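Local coordinates for Non-structural protein 5 (Modoc virus, PDB 2WA2) that binds S-adenosylmethionine and, as a flavivirus methyltransferase domain, probably methylates the viral RNA cap at guanine N7 and at the ribose 2'-O, at residues V80-T85 with A101-V106; L89-G94 with A111-T116; L194-C199 with H227-V232. The protein carries 4 engineered substitutions. All coordinates share one frame; numbering follows the deposited sequence.

Contact 1 (V80-T85 with A101-V106); sequences VELKGT and ASQPNV. Engineered in segment 80-85: T85 (natural residue Ser).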
ATOM      1  N   VAL A  80       5.040  -2.942  10.608  1.00 16.50           N
ATOM      2  CA  VAL A  80       6.292  -2.425  10.043  1.00 16.82           C
ATOM      3  C   VAL A  80       7.069  -1.621  11.072  1.00 17.39           C
ATOM      4  O   VAL A  80       6.508  -0.734  11.723  1.00 18.23           O
ATOM      5  CB  VAL A  80       6.038  -1.541   8.754  1.00 15.87           C
ATOM      6  CG1 VAL A  80       5.169  -0.304   9.082  1.00 16.58           C
ATOM      7  CG2 VAL A  80       7.361  -1.131   8.097  1.00 17.42           C
ATOM      8  N   GLU A  81       8.358  -1.929  11.197  1.00 19.06           N
ATOM      9  CA  GLU A  81       9.258  -1.166  12.056  1.00 19.68           C
ATOM     10  C   GLU A  81       9.804   0.024  11.272  1.00 18.94           C
ATOM     11  O   GLU A  81      10.583  -0.137  10.342  1.00 18.91           O
ATOM     12  CB  GLU A  81      10.392  -2.059  12.584  1.00 21.02           C
ATOM     13  CG  GLU A  81      11.448  -1.311  13.470  1.00 23.42           C
ATOM     14  CD  GLU A  81      10.905  -0.816  14.841  1.00 28.94           C
ATOM     15  OE1 GLU A  81       9.828  -1.284  15.321  1.00 27.71           O
ATOM     16  OE2 GLU A  81      11.592   0.047  15.443  1.00 30.10           O
ATOM     17  N   LEU A  82       9.363   1.213  11.650  1.00 18.81           N
ATOM     18  CA  LEU A  82       9.788   2.431  10.978  1.00 19.41           C
ATOM     19  C   LEU A  82      11.128   2.834  11.610  1.00 19.61           C
ATOM     20  O   LEU A  82      11.186   3.163  12.785  1.00 20.58           O
ATOM     21  CB  LEU A  82       8.690   3.505  11.095  1.00 19.45           C
ATOM     22  CG  LEU A  82       7.362   3.200  10.375  1.00 19.33           C
ATOM     23  CD1 LEU A  82       6.293   4.226  10.688  1.00 19.67           C
ATOM     24  CD2 LEU A  82       7.514   3.036   8.854  1.00 15.08           C
ATOM     25  N   LYS A  83      12.215   2.757  10.847  1.00 20.08           N
ATOM     26  CA  LYS A  83      13.550   2.989  11.431  1.00 20.03           C
ATOM     27  C   LYS A  83      14.624   3.398  10.438  1.00 19.64           C
ATOM     28  O   LYS A  83      14.566   3.053   9.244  1.00 19.18           O
ATOM     29  CB  LYS A  83      14.025   1.739  12.199  1.00 19.88           C
ATOM     30  CG  LYS A  83      14.351   0.571  11.305  1.00 23.61           C
ATOM     31  CD  LYS A  83      15.078  -0.537  12.044  1.00 26.44           C
ATOM     32  CE  LYS A  83      14.938  -1.847  11.313  1.00 30.11           C
ATOM     33  NZ  LYS A  83      15.706  -1.886  10.021  1.00 33.27           N
ATOM     34  N   GLY A  84      15.630   4.118  10.954  1.00 19.09           N
ATOM     35  CA  GLY A  84      16.803   4.479  10.149  1.00 18.95           C
ATOM     36  C   GLY A  84      16.429   5.324   8.948  1.00 17.31           C
ATOM     37  O   GLY A  84      15.675   6.283   9.084  1.00 17.91           O
ATOM     38  N   THR A  85      17.004   4.969   7.797  1.00 17.75           N
ATOM     39  CA  THR A  85      16.696   5.557   6.499  1.00 17.01           C
ATOM     40  C   THR A  85      15.394   4.926   5.931  1.00 15.82           C
ATOM     41  O   THR A  85      15.349   3.739   5.571  1.00 15.51           O
ATOM     42  CB  THR A  85      17.866   5.384   5.533  1.00 17.12           C
ATOM     43  OG1 THR A  85      19.029   6.006   6.109  1.00 18.24           O
ATOM     44  CG2 THR A  85      17.549   6.026   4.125  1.00 18.69           C
ATOM     45  N   ALA A 101       8.496  10.457   9.691  1.00 23.02           N
ATOM     46  CA  ALA A 101       9.446  11.443  10.225  1.00 23.92           C
ATOM     47  C   ALA A 101       9.224  11.791  11.713  1.00 25.04           C
ATOM     48  O   ALA A 101      10.143  12.295  12.402  1.00 25.10           O
ATOM     49  CB  ALA A 101       9.442  12.713   9.366  1.00 23.59           C
ATOM     50  N   SER A 102       8.017  11.526  12.204  1.00 25.43           N
ATOM     51  CA  SER A 102       7.703  11.745  13.613  1.00 27.09           C
ATOM     52  C   SER A 102       8.015  10.549  14.532  1.00 26.92           C
ATOM     53  O   SER A 102       7.877  10.661  15.757  1.00 27.37           O
ATOM     54  CB  SER A 102       6.246  12.188  13.768  1.00 26.96           C
ATOM     55  OG  SER A 102       5.371  11.108  13.482  1.00 29.13           O
ATOM     56  N   GLN A 103       8.485   9.437  13.969  1.00 26.76           N
ATOM     57  CA  GLN A 103       8.757   8.230  14.776  1.00 26.33           C
ATOM     58  C   GLN A 103      10.184   8.140  15.345  1.00 26.09           C
ATOM     59  O   GLN A 103      11.143   8.556  14.693  1.00 26.08           O
ATOM     60  CB  GLN A 103       8.380   6.964  13.998  1.00 26.74           C
ATOM     61  CG  GLN A 103       6.909   6.934  13.610  1.00 27.24           C
ATOM     62  CD  GLN A 103       5.990   7.054  14.809  1.00 28.61           C
ATOM     63  OE1 GLN A 103       6.045   6.245  15.730  1.00 26.98           O
ATOM     64  NE2 GLN A 103       5.144   8.081  14.807  1.00 30.31           N
ATOM     65  N   PRO A 104      10.331   7.576  16.572  1.00 25.38           N
ATOM     66  CA  PRO A 104      11.585   7.747  17.327  1.00 24.39           C
ATOM     67  C   PRO A 104      12.801   7.087  16.672  1.00 23.49           C
ATOM     68  O   PRO A 104      13.910   7.604  16.800  1.00 23.24           O
ATOM     69  CB  PRO A 104      11.281   7.066  18.668  1.00 24.23           C
ATOM     70  CG  PRO A 104      10.222   6.047  18.337  1.00 25.42           C
ATOM     71  CD  PRO A 104       9.360   6.749  17.313  1.00 25.40           C
ATOM     72  N   ASN A 105      12.597   5.960  15.987  1.00 22.43           N
ATOM     73  CA  ASN A 105      13.712   5.206  15.412  1.00 22.79           C
ATOM     74  C   ASN A 105      14.115   5.670  14.007  1.00 22.10           C
ATOM     75  O   ASN A 105      15.140   5.246  13.473  1.00 21.68           O
ATOM     76  CB  ASN A 105      13.412   3.705  15.398  1.00 22.83           C
ATOM     77  CG  ASN A 105      13.047   3.148  16.785  1.00 26.27           C
ATOM     78  OD1 ASN A 105      13.863   3.155  17.694  1.00 27.71           O
ATOM     79  ND2 ASN A 105      11.826   2.640  16.923  1.00 27.64           N
ATOM     80  N   VAL A 106      13.302   6.525  13.408  1.00 22.03           N
ATOM     81  CA  VAL A 106      13.604   7.070  12.080  1.00 22.08           C
ATOM     82  C   VAL A 106      14.634   8.190  12.142  1.00 23.00           C
ATOM     83  O   VAL A 106      14.475   9.135  12.920  1.00 23.43           O
ATOM     84  CB  VAL A 106      12.318   7.602  11.420  1.00 22.16           C
ATOM     85  CG1 VAL A 106      12.612   8.231  10.064  1.00 21.72           C
ATOM     86  CG2 VAL A 106      11.324   6.443  11.258  1.00 20.57           C
TER
HETATM   87  O   HOH W   1      10.227   4.369  15.113  1.00 21.73           O

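Contact 2 (L89-G94 with A111-T116); sequences LGCGRG and AYTLGT. With SAM (S-adenosylmethionine), chain C.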
ATOM      1  N   LEU A  89       8.239   5.592  -1.412  1.00 14.52           N
ATOM      2  CA  LEU A  89       8.045   5.538  -2.850  1.00 14.06           C
ATOM      3  C   LEU A  89       6.601   5.815  -3.230  1.00 14.34           C
ATOM      4  O   LEU A  89       5.674   5.146  -2.740  1.00 14.06           O
ATOM      5  CB  LEU A  89       8.527   4.193  -3.405  1.00 13.31           C
ATOM      6  CG  LEU A  89       9.985   3.874  -3.010  1.00 14.32           C
ATOM      7  CD1 LEU A  89      10.307   2.443  -3.312  1.00 15.15           C
ATOM      8  CD2 LEU A  89      11.025   4.827  -3.681  1.00 15.52           C
ATOM      9  N   GLY A  90       6.396   6.817  -4.085  1.00 13.31           N
ATOM     10  CA  GLY A  90       5.037   7.236  -4.431  1.00 12.72           C
ATOM     11  C   GLY A  90       4.439   8.009  -3.270  1.00 13.21           C
ATOM     12  O   GLY A  90       3.398   7.652  -2.747  1.00 12.80           O
ATOM     13  N   CYS A  91       5.129   9.057  -2.837  1.00 13.47           N
ATOM     14  CA  CYS A  91       4.734   9.731  -1.606  1.00 13.54           C
ATOM     15  C   CYS A  91       3.502  10.622  -1.770  1.00 13.55           C
ATOM     16  O   CYS A  91       2.823  10.953  -0.774  1.00 14.03           O
ATOM     17  CB  CYS A  91       5.939  10.496  -1.005  1.00 13.24           C
ATOM     18  SG  CYS A  91       6.371  12.020  -1.886  1.00 16.38           S
ATOM     19  N   GLY A  92       3.192  11.008  -3.009  1.00 13.68           N
ATOM     20  CA  GLY A  92       2.093  11.946  -3.243  1.00 14.58           C
ATOM     21  C   GLY A  92       2.220  13.168  -2.352  1.00 15.98           C
ATOM     22  O   GLY A  92       3.306  13.783  -2.270  1.00 16.20           O
ATOM     23  N   ARG A  93       1.138  13.502  -1.644  1.00 16.97           N
ATOM     24  CA  ARG A  93       1.141  14.655  -0.719  1.00 20.07           C
ATOM     25  C   ARG A  93       2.148  14.470   0.414  1.00 19.53           C
ATOM     26  O   ARG A  93       2.631  15.432   0.987  1.00 20.89           O
ATOM     27  CB  ARG A  93      -0.250  14.934  -0.165  1.00 19.71           C
ATOM     28  CG  ARG A  93      -1.244  15.265  -1.250  1.00 22.04           C
ATOM     29  CD  ARG A  93      -2.648  15.635  -0.719  1.00 25.10           C
ATOM     30  NE  ARG A  93      -3.626  15.681  -1.813  1.00 33.50           N
ATOM     31  CZ  ARG A  93      -4.911  16.006  -1.669  1.00 37.46           C
ATOM     32  NH1 ARG A  93      -5.396  16.322  -0.471  1.00 38.27           N
ATOM     33  NH2 ARG A  93      -5.720  16.011  -2.725  1.00 39.77           N
ATOM     34  N   GLY A  94       2.473  13.227   0.741  1.00 19.16           N
ATOM     35  CA  GLY A  94       3.528  12.994   1.722  1.00 18.51           C
ATOM     36  C   GLY A  94       3.099  12.667   3.153  1.00 18.76           C
ATOM     37  O   GLY A  94       3.913  12.799   4.069  1.00 18.82           O
ATOM     38  N   ALA A 111      11.689  10.766   0.254  1.00 15.49           N
ATOM     39  CA  ALA A 111      10.347  10.658  -0.322  1.00 15.46           C
ATOM     40  C   ALA A 111      10.348  11.021  -1.824  1.00 15.73           C
ATOM     41  O   ALA A 111      10.984  11.998  -2.239  1.00 16.44           O
ATOM     42  CB  ALA A 111       9.396  11.571   0.460  1.00 16.72           C
ATOM     43  N   TYR A 112       9.670  10.211  -2.628  1.00 14.58           N
ATOM     44  CA  TYR A 112       9.713  10.328  -4.091  1.00 14.56           C
ATOM     45  C   TYR A 112       8.325  10.197  -4.692  1.00 14.57           C
ATOM     46  O   TYR A 112       7.557   9.312  -4.297  1.00 13.73           O
ATOM     47  CB  TYR A 112      10.651   9.249  -4.683  1.00 13.93           C
ATOM     48  CG  TYR A 112      12.056   9.348  -4.157  1.00 14.88           C
ATOM     49  CD1 TYR A 112      12.990  10.189  -4.773  1.00 16.69           C
ATOM     50  CD2 TYR A 112      12.449   8.635  -3.013  1.00 15.21           C
ATOM     51  CE1 TYR A 112      14.294  10.300  -4.268  1.00 18.88           C
ATOM     52  CE2 TYR A 112      13.766   8.735  -2.501  1.00 15.95           C
ATOM     53  CZ  TYR A 112      14.662   9.568  -3.132  1.00 15.99           C
ATOM     54  OH  TYR A 112      15.951   9.687  -2.651  1.00 20.01           O
ATOM     55  N   THR A 113       7.995  11.064  -5.654  1.00 13.51           N
ATOM     56  CA  THR A 113       6.712  10.928  -6.331  1.00 14.76           C
ATOM     57  C   THR A 113       6.749  11.570  -7.722  1.00 15.60           C
ATOM     58  O   THR A 113       7.616  12.411  -8.007  1.00 15.01           O
ATOM     59  CB  THR A 113       5.560  11.481  -5.438  1.00 15.00           C
ATOM     60  OG1 THR A 113       4.317  10.852  -5.793  1.00 14.88           O
ATOM     61  CG2 THR A 113       5.478  13.010  -5.480  1.00 14.06           C
ATOM     62  N   LEU A 114       5.847  11.136  -8.590  1.00 15.67           N
ATOM     63  CA  LEU A 114       5.772  11.645  -9.955  1.00 17.19           C
ATOM     64  C   LEU A 114       5.498  13.153  -9.966  1.00 18.52           C
ATOM     65  O   LEU A 114       6.260  13.910 -10.547  1.00 18.21           O
ATOM     66  CB  LEU A 114       4.666  10.944 -10.710  1.00 17.23           C
ATOM     67  CG  LEU A 114       4.950   9.740 -11.587  1.00 20.37           C
ATOM     68  CD1 LEU A 114       3.673   9.519 -12.368  1.00 22.93           C
ATOM     69  CD2 LEU A 114       6.129   9.968 -12.548  1.00 16.43           C
ATOM     70  N   GLY A 115       4.390  13.569  -9.344  1.00 18.98           N
ATOM     71  CA  GLY A 115       4.100  14.987  -9.136  1.00 20.99           C
ATOM     72  C   GLY A 115       3.889  15.716 -10.454  1.00 21.84           C
ATOM     73  O   GLY A 115       3.949  16.939 -10.500  1.00 23.59           O
ATOM     74  N   THR A 116       3.663  14.961 -11.522  1.00 23.33           N
ATOM     75  CA  THR A 116       3.433  15.546 -12.841  1.00 24.90           C
ATOM     76  C   THR A 116       1.959  15.911 -12.970  1.00 26.46           C
ATOM     77  O   THR A 116       1.209  15.730 -12.022  1.00 26.39           O
ATOM     78  CB  THR A 116       3.874  14.624 -13.973  1.00 24.81           C
ATOM     79  OG1 THR A 116       3.268  13.348 -13.816  1.00 25.12           O
ATOM     80  CG2 THR A 116       5.409  14.463 -13.998  1.00 25.55           C
TER
HETATM   81  N   SAM C1248       0.989   7.477   1.017  1.00 23.39           N
HETATM   82  CA  SAM C1248       0.376   8.669   0.342  1.00 24.29           C
HETATM   83  C   SAM C1248       0.004   9.735   1.377  1.00 24.97           C
HETATM   84  O   SAM C1248      -0.018   9.429   2.575  1.00 25.38           O
HETATM   85  OXT SAM C1248      -0.296  10.904   1.069  1.00 24.87           O
HETATM   86  CB  SAM C1248      -0.869   8.254  -0.442  1.00 23.99           C
HETATM   87  CG  SAM C1248      -0.565   7.426  -1.684  1.00 24.34           C
HETATM   88  SD  SAM C1248      -0.196   8.566  -3.028  1.00 25.31           S
HETATM   89  CE  SAM C1248      -1.894   8.850  -3.624  1.00 27.50           C
HETATM   90  C5' SAM C1248       0.344   7.464  -4.352  1.00 20.87           C
HETATM   91  C4' SAM C1248       1.214   8.315  -5.277  1.00 16.88           C
HETATM   92  O4' SAM C1248       2.083   7.534  -6.056  1.00 16.45           O
HETATM   93  C3' SAM C1248       0.370   9.112  -6.268  1.00 16.66           C
HETATM   94  O3' SAM C1248       0.413  10.458  -5.863  1.00 16.66           O
HETATM   95  C2' SAM C1248       1.050   8.940  -7.615  1.00 17.71           C
HETATM   96  O2' SAM C1248       1.255  10.196  -8.213  1.00 16.23           O
HETATM   97  C1' SAM C1248       2.377   8.286  -7.217  1.00 14.08           C
HETATM   98  N9  SAM C1248       2.935   7.440  -8.265  1.00 14.87           N
HETATM   99  C8  SAM C1248       2.250   6.549  -9.058  1.00 13.87           C
HETATM  100  N7  SAM C1248       3.116   5.952  -9.884  1.00 13.27           N
HETATM  101  C5  SAM C1248       4.345   6.475  -9.623  1.00 13.91           C
HETATM  102  C6  SAM C1248       5.604   6.231 -10.176  1.00 12.88           C
HETATM  103  N6  SAM C1248       5.779   5.373 -11.165  1.00 14.54           N
HETATM  104  N1  SAM C1248       6.693   6.911  -9.664  1.00 13.45           N
HETATM  105  C2  SAM C1248       6.547   7.822  -8.653  1.00 12.12           C
HETATM  106  N3  SAM C1248       5.312   8.081  -8.092  1.00 13.47           N
HETATM  107  C4  SAM C1248       4.238   7.403  -8.602  1.00 13.37           C

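Contact 3 (L194-C199 with H227-V232); sequences LNPYSC and HEMYFV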
ATOM      1  N   LEU A 194      -2.645  -3.111  -4.655  1.00  9.78           N
ATOM      2  CA  LEU A 194      -3.954  -2.577  -5.060  1.00 10.12           C
ATOM      3  C   LEU A 194      -4.938  -3.690  -5.387  1.00  9.69           C
ATOM      4  O   LEU A 194      -6.083  -3.645  -4.970  1.00 10.66           O
ATOM      5  CB  LEU A 194      -3.769  -1.714  -6.320  1.00 11.13           C
ATOM      6  CG  LEU A 194      -5.071  -1.205  -6.953  1.00 11.19           C
ATOM      7  CD1 LEU A 194      -5.783  -0.282  -5.974  1.00 14.14           C
ATOM      8  CD2 LEU A 194      -4.698  -0.507  -8.286  1.00 11.54           C
ATOM      9  N   ASN A 195      -4.480  -4.662  -6.183  1.00  9.52           N
ATOM     10  CA  ASN A 195      -5.306  -5.812  -6.544  1.00 10.14           C
ATOM     11  C   ASN A 195      -4.561  -7.055  -6.102  1.00 10.55           C
ATOM     12  O   ASN A 195      -3.686  -7.537  -6.851  1.00 11.42           O
ATOM     13  CB  ASN A 195      -5.521  -5.858  -8.068  1.00  9.28           C
ATOM     14  CG  ASN A 195      -6.226  -7.132  -8.551  1.00 11.62           C
ATOM     15  OD1 ASN A 195      -6.360  -8.117  -7.815  1.00 14.06           O
ATOM     16  ND2 ASN A 195      -6.688  -7.114  -9.804  1.00 12.57           N
ATOM     17  N   PRO A 196      -4.880  -7.566  -4.897  1.00 10.07           N
ATOM     18  CA  PRO A 196      -4.198  -8.735  -4.361  1.00 10.48           C
ATOM     19  C   PRO A 196      -4.843 -10.073  -4.733  1.00 11.55           C
ATOM     20  O   PRO A 196      -4.275 -11.095  -4.383  1.00 11.00           O
ATOM     21  CB  PRO A 196      -4.329  -8.526  -2.847  1.00 10.00           C
ATOM     22  CG  PRO A 196      -5.675  -7.906  -2.699  1.00 10.24           C
ATOM     23  CD  PRO A 196      -5.842  -7.004  -3.921  1.00  9.80           C
ATOM     24  N   TYR A 197      -5.996 -10.065  -5.412  1.00 11.44           N
ATOM     25  CA  TYR A 197      -6.695 -11.337  -5.727  1.00 13.46           C
ATOM     26  C   TYR A 197      -6.385 -11.918  -7.099  1.00 14.43           C
ATOM     27  O   TYR A 197      -6.701 -13.069  -7.376  1.00 16.02           O
ATOM     28  CB  TYR A 197      -8.208 -11.202  -5.553  1.00 13.33           C
ATOM     29  CG  TYR A 197      -8.788 -10.049  -6.323  1.00 12.12           C
ATOM     30  CD1 TYR A 197      -9.153 -10.183  -7.661  1.00 14.93           C
ATOM     31  CD2 TYR A 197      -8.991  -8.832  -5.701  1.00 13.40           C
ATOM     32  CE1 TYR A 197      -9.685  -9.120  -8.361  1.00 14.34           C
ATOM     33  CE2 TYR A 197      -9.529  -7.769  -6.376  1.00 10.66           C
ATOM     34  CZ  TYR A 197      -9.855  -7.912  -7.699  1.00 13.30           C
ATOM     35  OH  TYR A 197     -10.362  -6.829  -8.363  1.00 11.56           O
ATOM     36  N   SER A 198      -5.752 -11.134  -7.950  1.00 15.25           N
ATOM     37  CA  SER A 198      -5.353 -11.599  -9.261  1.00 16.95           C
ATOM     38  C   SER A 198      -4.349 -12.761  -9.099  1.00 16.96           C
ATOM     39  O   SER A 198      -3.453 -12.705  -8.239  1.00 15.51           O
ATOM     40  CB  SER A 198      -4.750 -10.420 -10.028  1.00 17.62           C
ATOM     41  OG  SER A 198      -3.827 -10.844 -11.002  1.00 23.11           O
ATOM     42  N   CYS A 199      -4.505 -13.814  -9.900  1.00 18.63           N
ATOM     43  CA  CYS A 199      -3.615 -14.957  -9.774  1.00 18.91           C
ATOM     44  C   CYS A 199      -2.140 -14.595  -9.937  1.00 17.92           C
ATOM     45  O   CYS A 199      -1.333 -15.046  -9.135  1.00 17.49           O
ATOM     46  CB  CYS A 199      -3.993 -16.118 -10.698  1.00 20.05           C
ATOM     47  SG  CYS A 199      -2.877 -17.548 -10.367  1.00 25.20           S
ATOM     48  N   HIS A 227     -10.045  -3.144  -2.767  1.00 10.97           N
ATOM     49  CA  HIS A 227      -9.599  -4.420  -2.217  1.00 11.26           C
ATOM     50  C   HIS A 227      -8.132  -4.300  -1.790  1.00 11.23           C
ATOM     51  O   HIS A 227      -7.489  -5.324  -1.548  1.00 11.02           O
ATOM     52  CB  HIS A 227      -9.741  -5.490  -3.287  1.00 11.02           C
ATOM     53  CG  HIS A 227      -9.992  -6.874  -2.759  1.00 12.37           C
ATOM     54  ND1 HIS A 227      -9.096  -7.540  -1.946  1.00 12.21           N
ATOM     55  CD2 HIS A 227     -11.015  -7.735  -2.986  1.00 11.51           C
ATOM     56  CE1 HIS A 227      -9.569  -8.750  -1.678  1.00 14.43           C
ATOM     57  NE2 HIS A 227     -10.727  -8.895  -2.306  1.00 12.19           N
ATOM     58  N   GLU A 228      -7.614  -3.060  -1.671  1.00 10.34           N
ATOM     59  CA  GLU A 228      -6.178  -2.841  -1.307  1.00 10.41           C
ATOM     60  C   GLU A 228      -5.801  -3.594  -0.038  1.00  9.98           C
ATOM     61  O   GLU A 228      -6.542  -3.623   0.947  1.00 10.23           O
ATOM     62  CB  GLU A 228      -5.813  -1.352  -1.133  1.00 10.05           C
ATOM     63  CG  GLU A 228      -6.480  -0.738   0.107  1.00 11.48           C
ATOM     64  CD  GLU A 228      -6.432   0.779   0.138  1.00 12.75           C
ATOM     65  OE1 GLU A 228      -6.030   1.376  -0.877  1.00 15.48           O
ATOM     66  OE2 GLU A 228      -6.815   1.368   1.179  1.00 17.78           O
ATOM     67  N   MET A 229      -4.655  -4.244  -0.101  1.00  9.60           N
ATOM     68  CA  MET A 229      -4.052  -4.846   1.093  1.00  9.44           C
ATOM     69  C   MET A 229      -2.570  -4.441   1.151  1.00 10.69           C
ATOM     70  O   MET A 229      -2.027  -3.861   0.193  1.00 10.30           O
ATOM     71  CB  MET A 229      -4.260  -6.362   1.068  1.00  8.69           C
ATOM     72  CG  MET A 229      -5.746  -6.726   1.189  1.00  9.56           C
ATOM     73  SD  MET A 229      -6.073  -8.486   0.965  1.00 11.24           S
ATOM     74  CE  MET A 229      -5.319  -9.186   2.470  1.00  9.48           C
ATOM     75  N   TYR A 230      -1.918  -4.693   2.284  1.00 10.80           N
ATOM     76  CA  TYR A 230      -0.573  -4.176   2.498  1.00 11.36           C
ATOM     77  C   TYR A 230       0.410  -5.294   2.756  1.00 11.76           C
ATOM     78  O   TYR A 230       0.204  -6.102   3.655  1.00 12.34           O
ATOM     79  CB  TYR A 230      -0.530  -3.113   3.585  1.00 12.84           C
ATOM     80  CG  TYR A 230      -1.127  -1.825   3.059  1.00 12.16           C
ATOM     81  CD1 TYR A 230      -0.310  -0.864   2.452  1.00 12.36           C
ATOM     82  CD2 TYR A 230      -2.500  -1.597   3.122  1.00 12.65           C
ATOM     83  CE1 TYR A 230      -0.853   0.320   1.939  1.00 11.82           C
ATOM     84  CE2 TYR A 230      -3.061  -0.410   2.591  1.00 14.64           C
ATOM     85  CZ  TYR A 230      -2.215   0.530   2.002  1.00 14.89           C
ATOM     86  OH  TYR A 230      -2.744   1.683   1.445  1.00 16.70           O
ATOM     87  N   PHE A 231       1.449  -5.362   1.937  1.00 11.44           N
ATOM     88  CA  PHE A 231       2.458  -6.400   2.097  1.00 10.82           C
ATOM     89  C   PHE A 231       3.462  -5.826   3.085  1.00 12.05           C
ATOM     90  O   PHE A 231       4.118  -4.807   2.795  1.00  9.58           O
ATOM     91  CB  PHE A 231       3.109  -6.754   0.743  1.00 11.97           C
ATOM     92  CG  PHE A 231       4.224  -7.770   0.834  1.00 12.23           C
ATOM     93  CD1 PHE A 231       3.975  -9.074   1.280  1.00 10.00           C
ATOM     94  CD2 PHE A 231       5.529  -7.435   0.434  1.00 11.68           C
ATOM     95  CE1 PHE A 231       5.008 -10.027   1.358  1.00 13.18           C
ATOM     96  CE2 PHE A 231       6.581  -8.390   0.502  1.00 15.01           C
ATOM     97  CZ  PHE A 231       6.325  -9.677   0.980  1.00 14.38           C
ATOM     98  N   VAL A 232       3.574  -6.488   4.246  1.00 11.40           N
ATOM     99  CA  VAL A 232       4.275  -5.918   5.395  1.00 12.20           C
ATOM    100  C   VAL A 232       5.318  -6.906   5.979  1.00 13.30           C
ATOM    101  O   VAL A 232       5.158  -8.134   5.892  1.00 11.87           O
ATOM    102  CB  VAL A 232       3.276  -5.430   6.505  1.00 12.47           C
ATOM    103  CG1 VAL A 232       2.313  -4.290   6.025  1.00 11.88           C
ATOM    104  CG2 VAL A 232       2.450  -6.603   7.064  1.00 13.34           C
TER
HETATM  105  O   HOH W   2      -8.760  -3.004  -5.330  1.00  8.55           O

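Contact 1 (V80-T85 with A101-V106)
The E81 and N105 side chains cross at about a right angle, their carboxylate and amide planes turned 46° apart. E81 OE2 comes within 3.0 Å of N105 ND2 at the edge of the contact, but the angle is too poor for a hydrogen bond. The amide nitrogen donates instead to a water, which also accepts from N105 N and donates to L82 O, 2.8 Å away, bridging the two loops. N105 CB packs on K83 CB at 3.8 Å, and with CG anti to the carbonyl carbon (chi1 -55°) the amide swings out to E81 and the water. The direct polar link is G84 N to N105 O, 2.8 Å and nearly straight at 165°, with the donor tilted from the carbonyl plane. Beneath these polar groups, V106 CG2 reaches L82 CB at 3.9 Å, and L82 CD1 touches Q103 CG; helix 66-76 and strand 151-154 cover L82 further. A type I turn from Q103 to V106 presents the N105 carbonyl. G84 and V106 pair in parallel at the entrance to strands 86-89 and 106-112, the two neighbouring strands that helix 95-101 joins in the beta-alpha-beta crossover of a Rossmann-like methyltransferase fold.

Contact 2 (L89-G94 with A111-T116)
L89 and Y112 pair where parallel strands 86-89 and 106-112 run out, their side chains on the same face of the sheet. L89 CD2 meets Y112 CD2 at 4.1 Å, approaching the ring obliquely, while helix 163-183 covers the leucine from beyond. C91 is turned to another part of the contact. Its SG sits between the backbone N and carbonyl carbon (chi1 75°), a rotation that lays the sulfur against A111 CB and 3.7 Å from T113 CB, with F135 of the adjoining strand packed on the same cysteine. T113 shows the loop its hydroxyl: with OG1 turned away from the backbone N (chi1 -155°), OG1 accepts a weak hydrogen bond from G92 N at 3.0 Å and also lies near the ribose C1' of SAM. CG2 of the same threonine stays beside the cysteine sulfur.

The backbone carries the rest. Y112 O takes two N-H groups, the straighter one (158° at the hydrogen) from C91 N at 2.8 Å, with the donor above the carbonyl plane rather than on a lone pair, and a weak, bent one from G90 N. These bonds fix the glycine-rich turn (G90, C91, G92, R93, G94), the signature SAM-binding loop of these methyltransferases. G90 CA lies 3.4 Å from SAM O4', and G92 CA equally close to O3'. Beyond T113, L114 N is 3.1 Å from adenine N3 and L114 CG packs near adenine C6. On this side the cofactor meets mostly backbone; H119, D140, V141 and D155 bond it elsewhere. Glycines without side chains allow the ribose and methionine to come close, while G94 N, at the N-cap of helix 95-101, faces the SAM carboxylate, so the helix end would probably favour that negative charge.

Contact 3 (L194-C199 with H227-V232)
P196, Y197 and H227 join the loop leaving strand 188-193 to the start of strand 229-232, the antiparallel neighbour that extends the parallel part of the Rossmann-like sheet.

Aromatic and apolar contacts make up most of the interface. Y197 brings its CD2 over one face of the H227 imidazole, 3.5 Å above the plane and over its centre, yet the two rings are oblique, with planes 57° apart. The tyrosine reaches there because its CG stands between backbone N and carbonyl carbon (chi1 53°). H227 CB lies in plane at the edge of the Y197 ring. P196 sets its ring against both H227 and M229: its CD touches H227 O at 3.3 Å and its CG meets M229 SD at 3.7 Å. V243 and V246 of helix 239-254 pack on this cluster, and W21 meets H227 edge-to-face.

Polar links are fewer. A water joins the segments, donating to L194 O and accepting from H227 N, 2.9 Å away. Within the loop, N195 OD1 accepts from S198 N in an Asx motif that precedes helix 199-212, and more weakly from Y197 N; the same oxygen lies 3.2 Å above the Y197 ring, over its centre.

The E228 carboxylate forms salt bridges with K70 and K192 and a hydrogen bond with S222 OG, while Y230 OH bonds D155. K70, D155, K192 and E228 probably correspond to the K-D-K-E tetrad of 2'-O-methyltransferases.

The H227 imidazole is secured at one nitrogen only: NE2 bonds S247 OG, whereas the buried ND1 has no polar partner and faces P196 CG at 3.5 Å.

Contacts 1 and 2 hold the same pair of neighbouring strands, 86-89 and 106-112, at opposite ends: contact 1 where the chain enters them, contact 2 where it leaves. Contact 1, whose centre is about 17 Å from that of the chain, is partly exposed and combines one backbone bond and a bridging water with a small apolar patch. Contact 2 is buried; backbone N-H groups supply its hydrogen bonds, with side chains packed around them. Contact 3, about 8 Å from the chain centre, belongs to the same sheet on the side of strand 229-232; it is buried, but packs rings, a proline and a methionine, with one water linking backbones. Contacts 2 and 3 have centres about 20 Å apart.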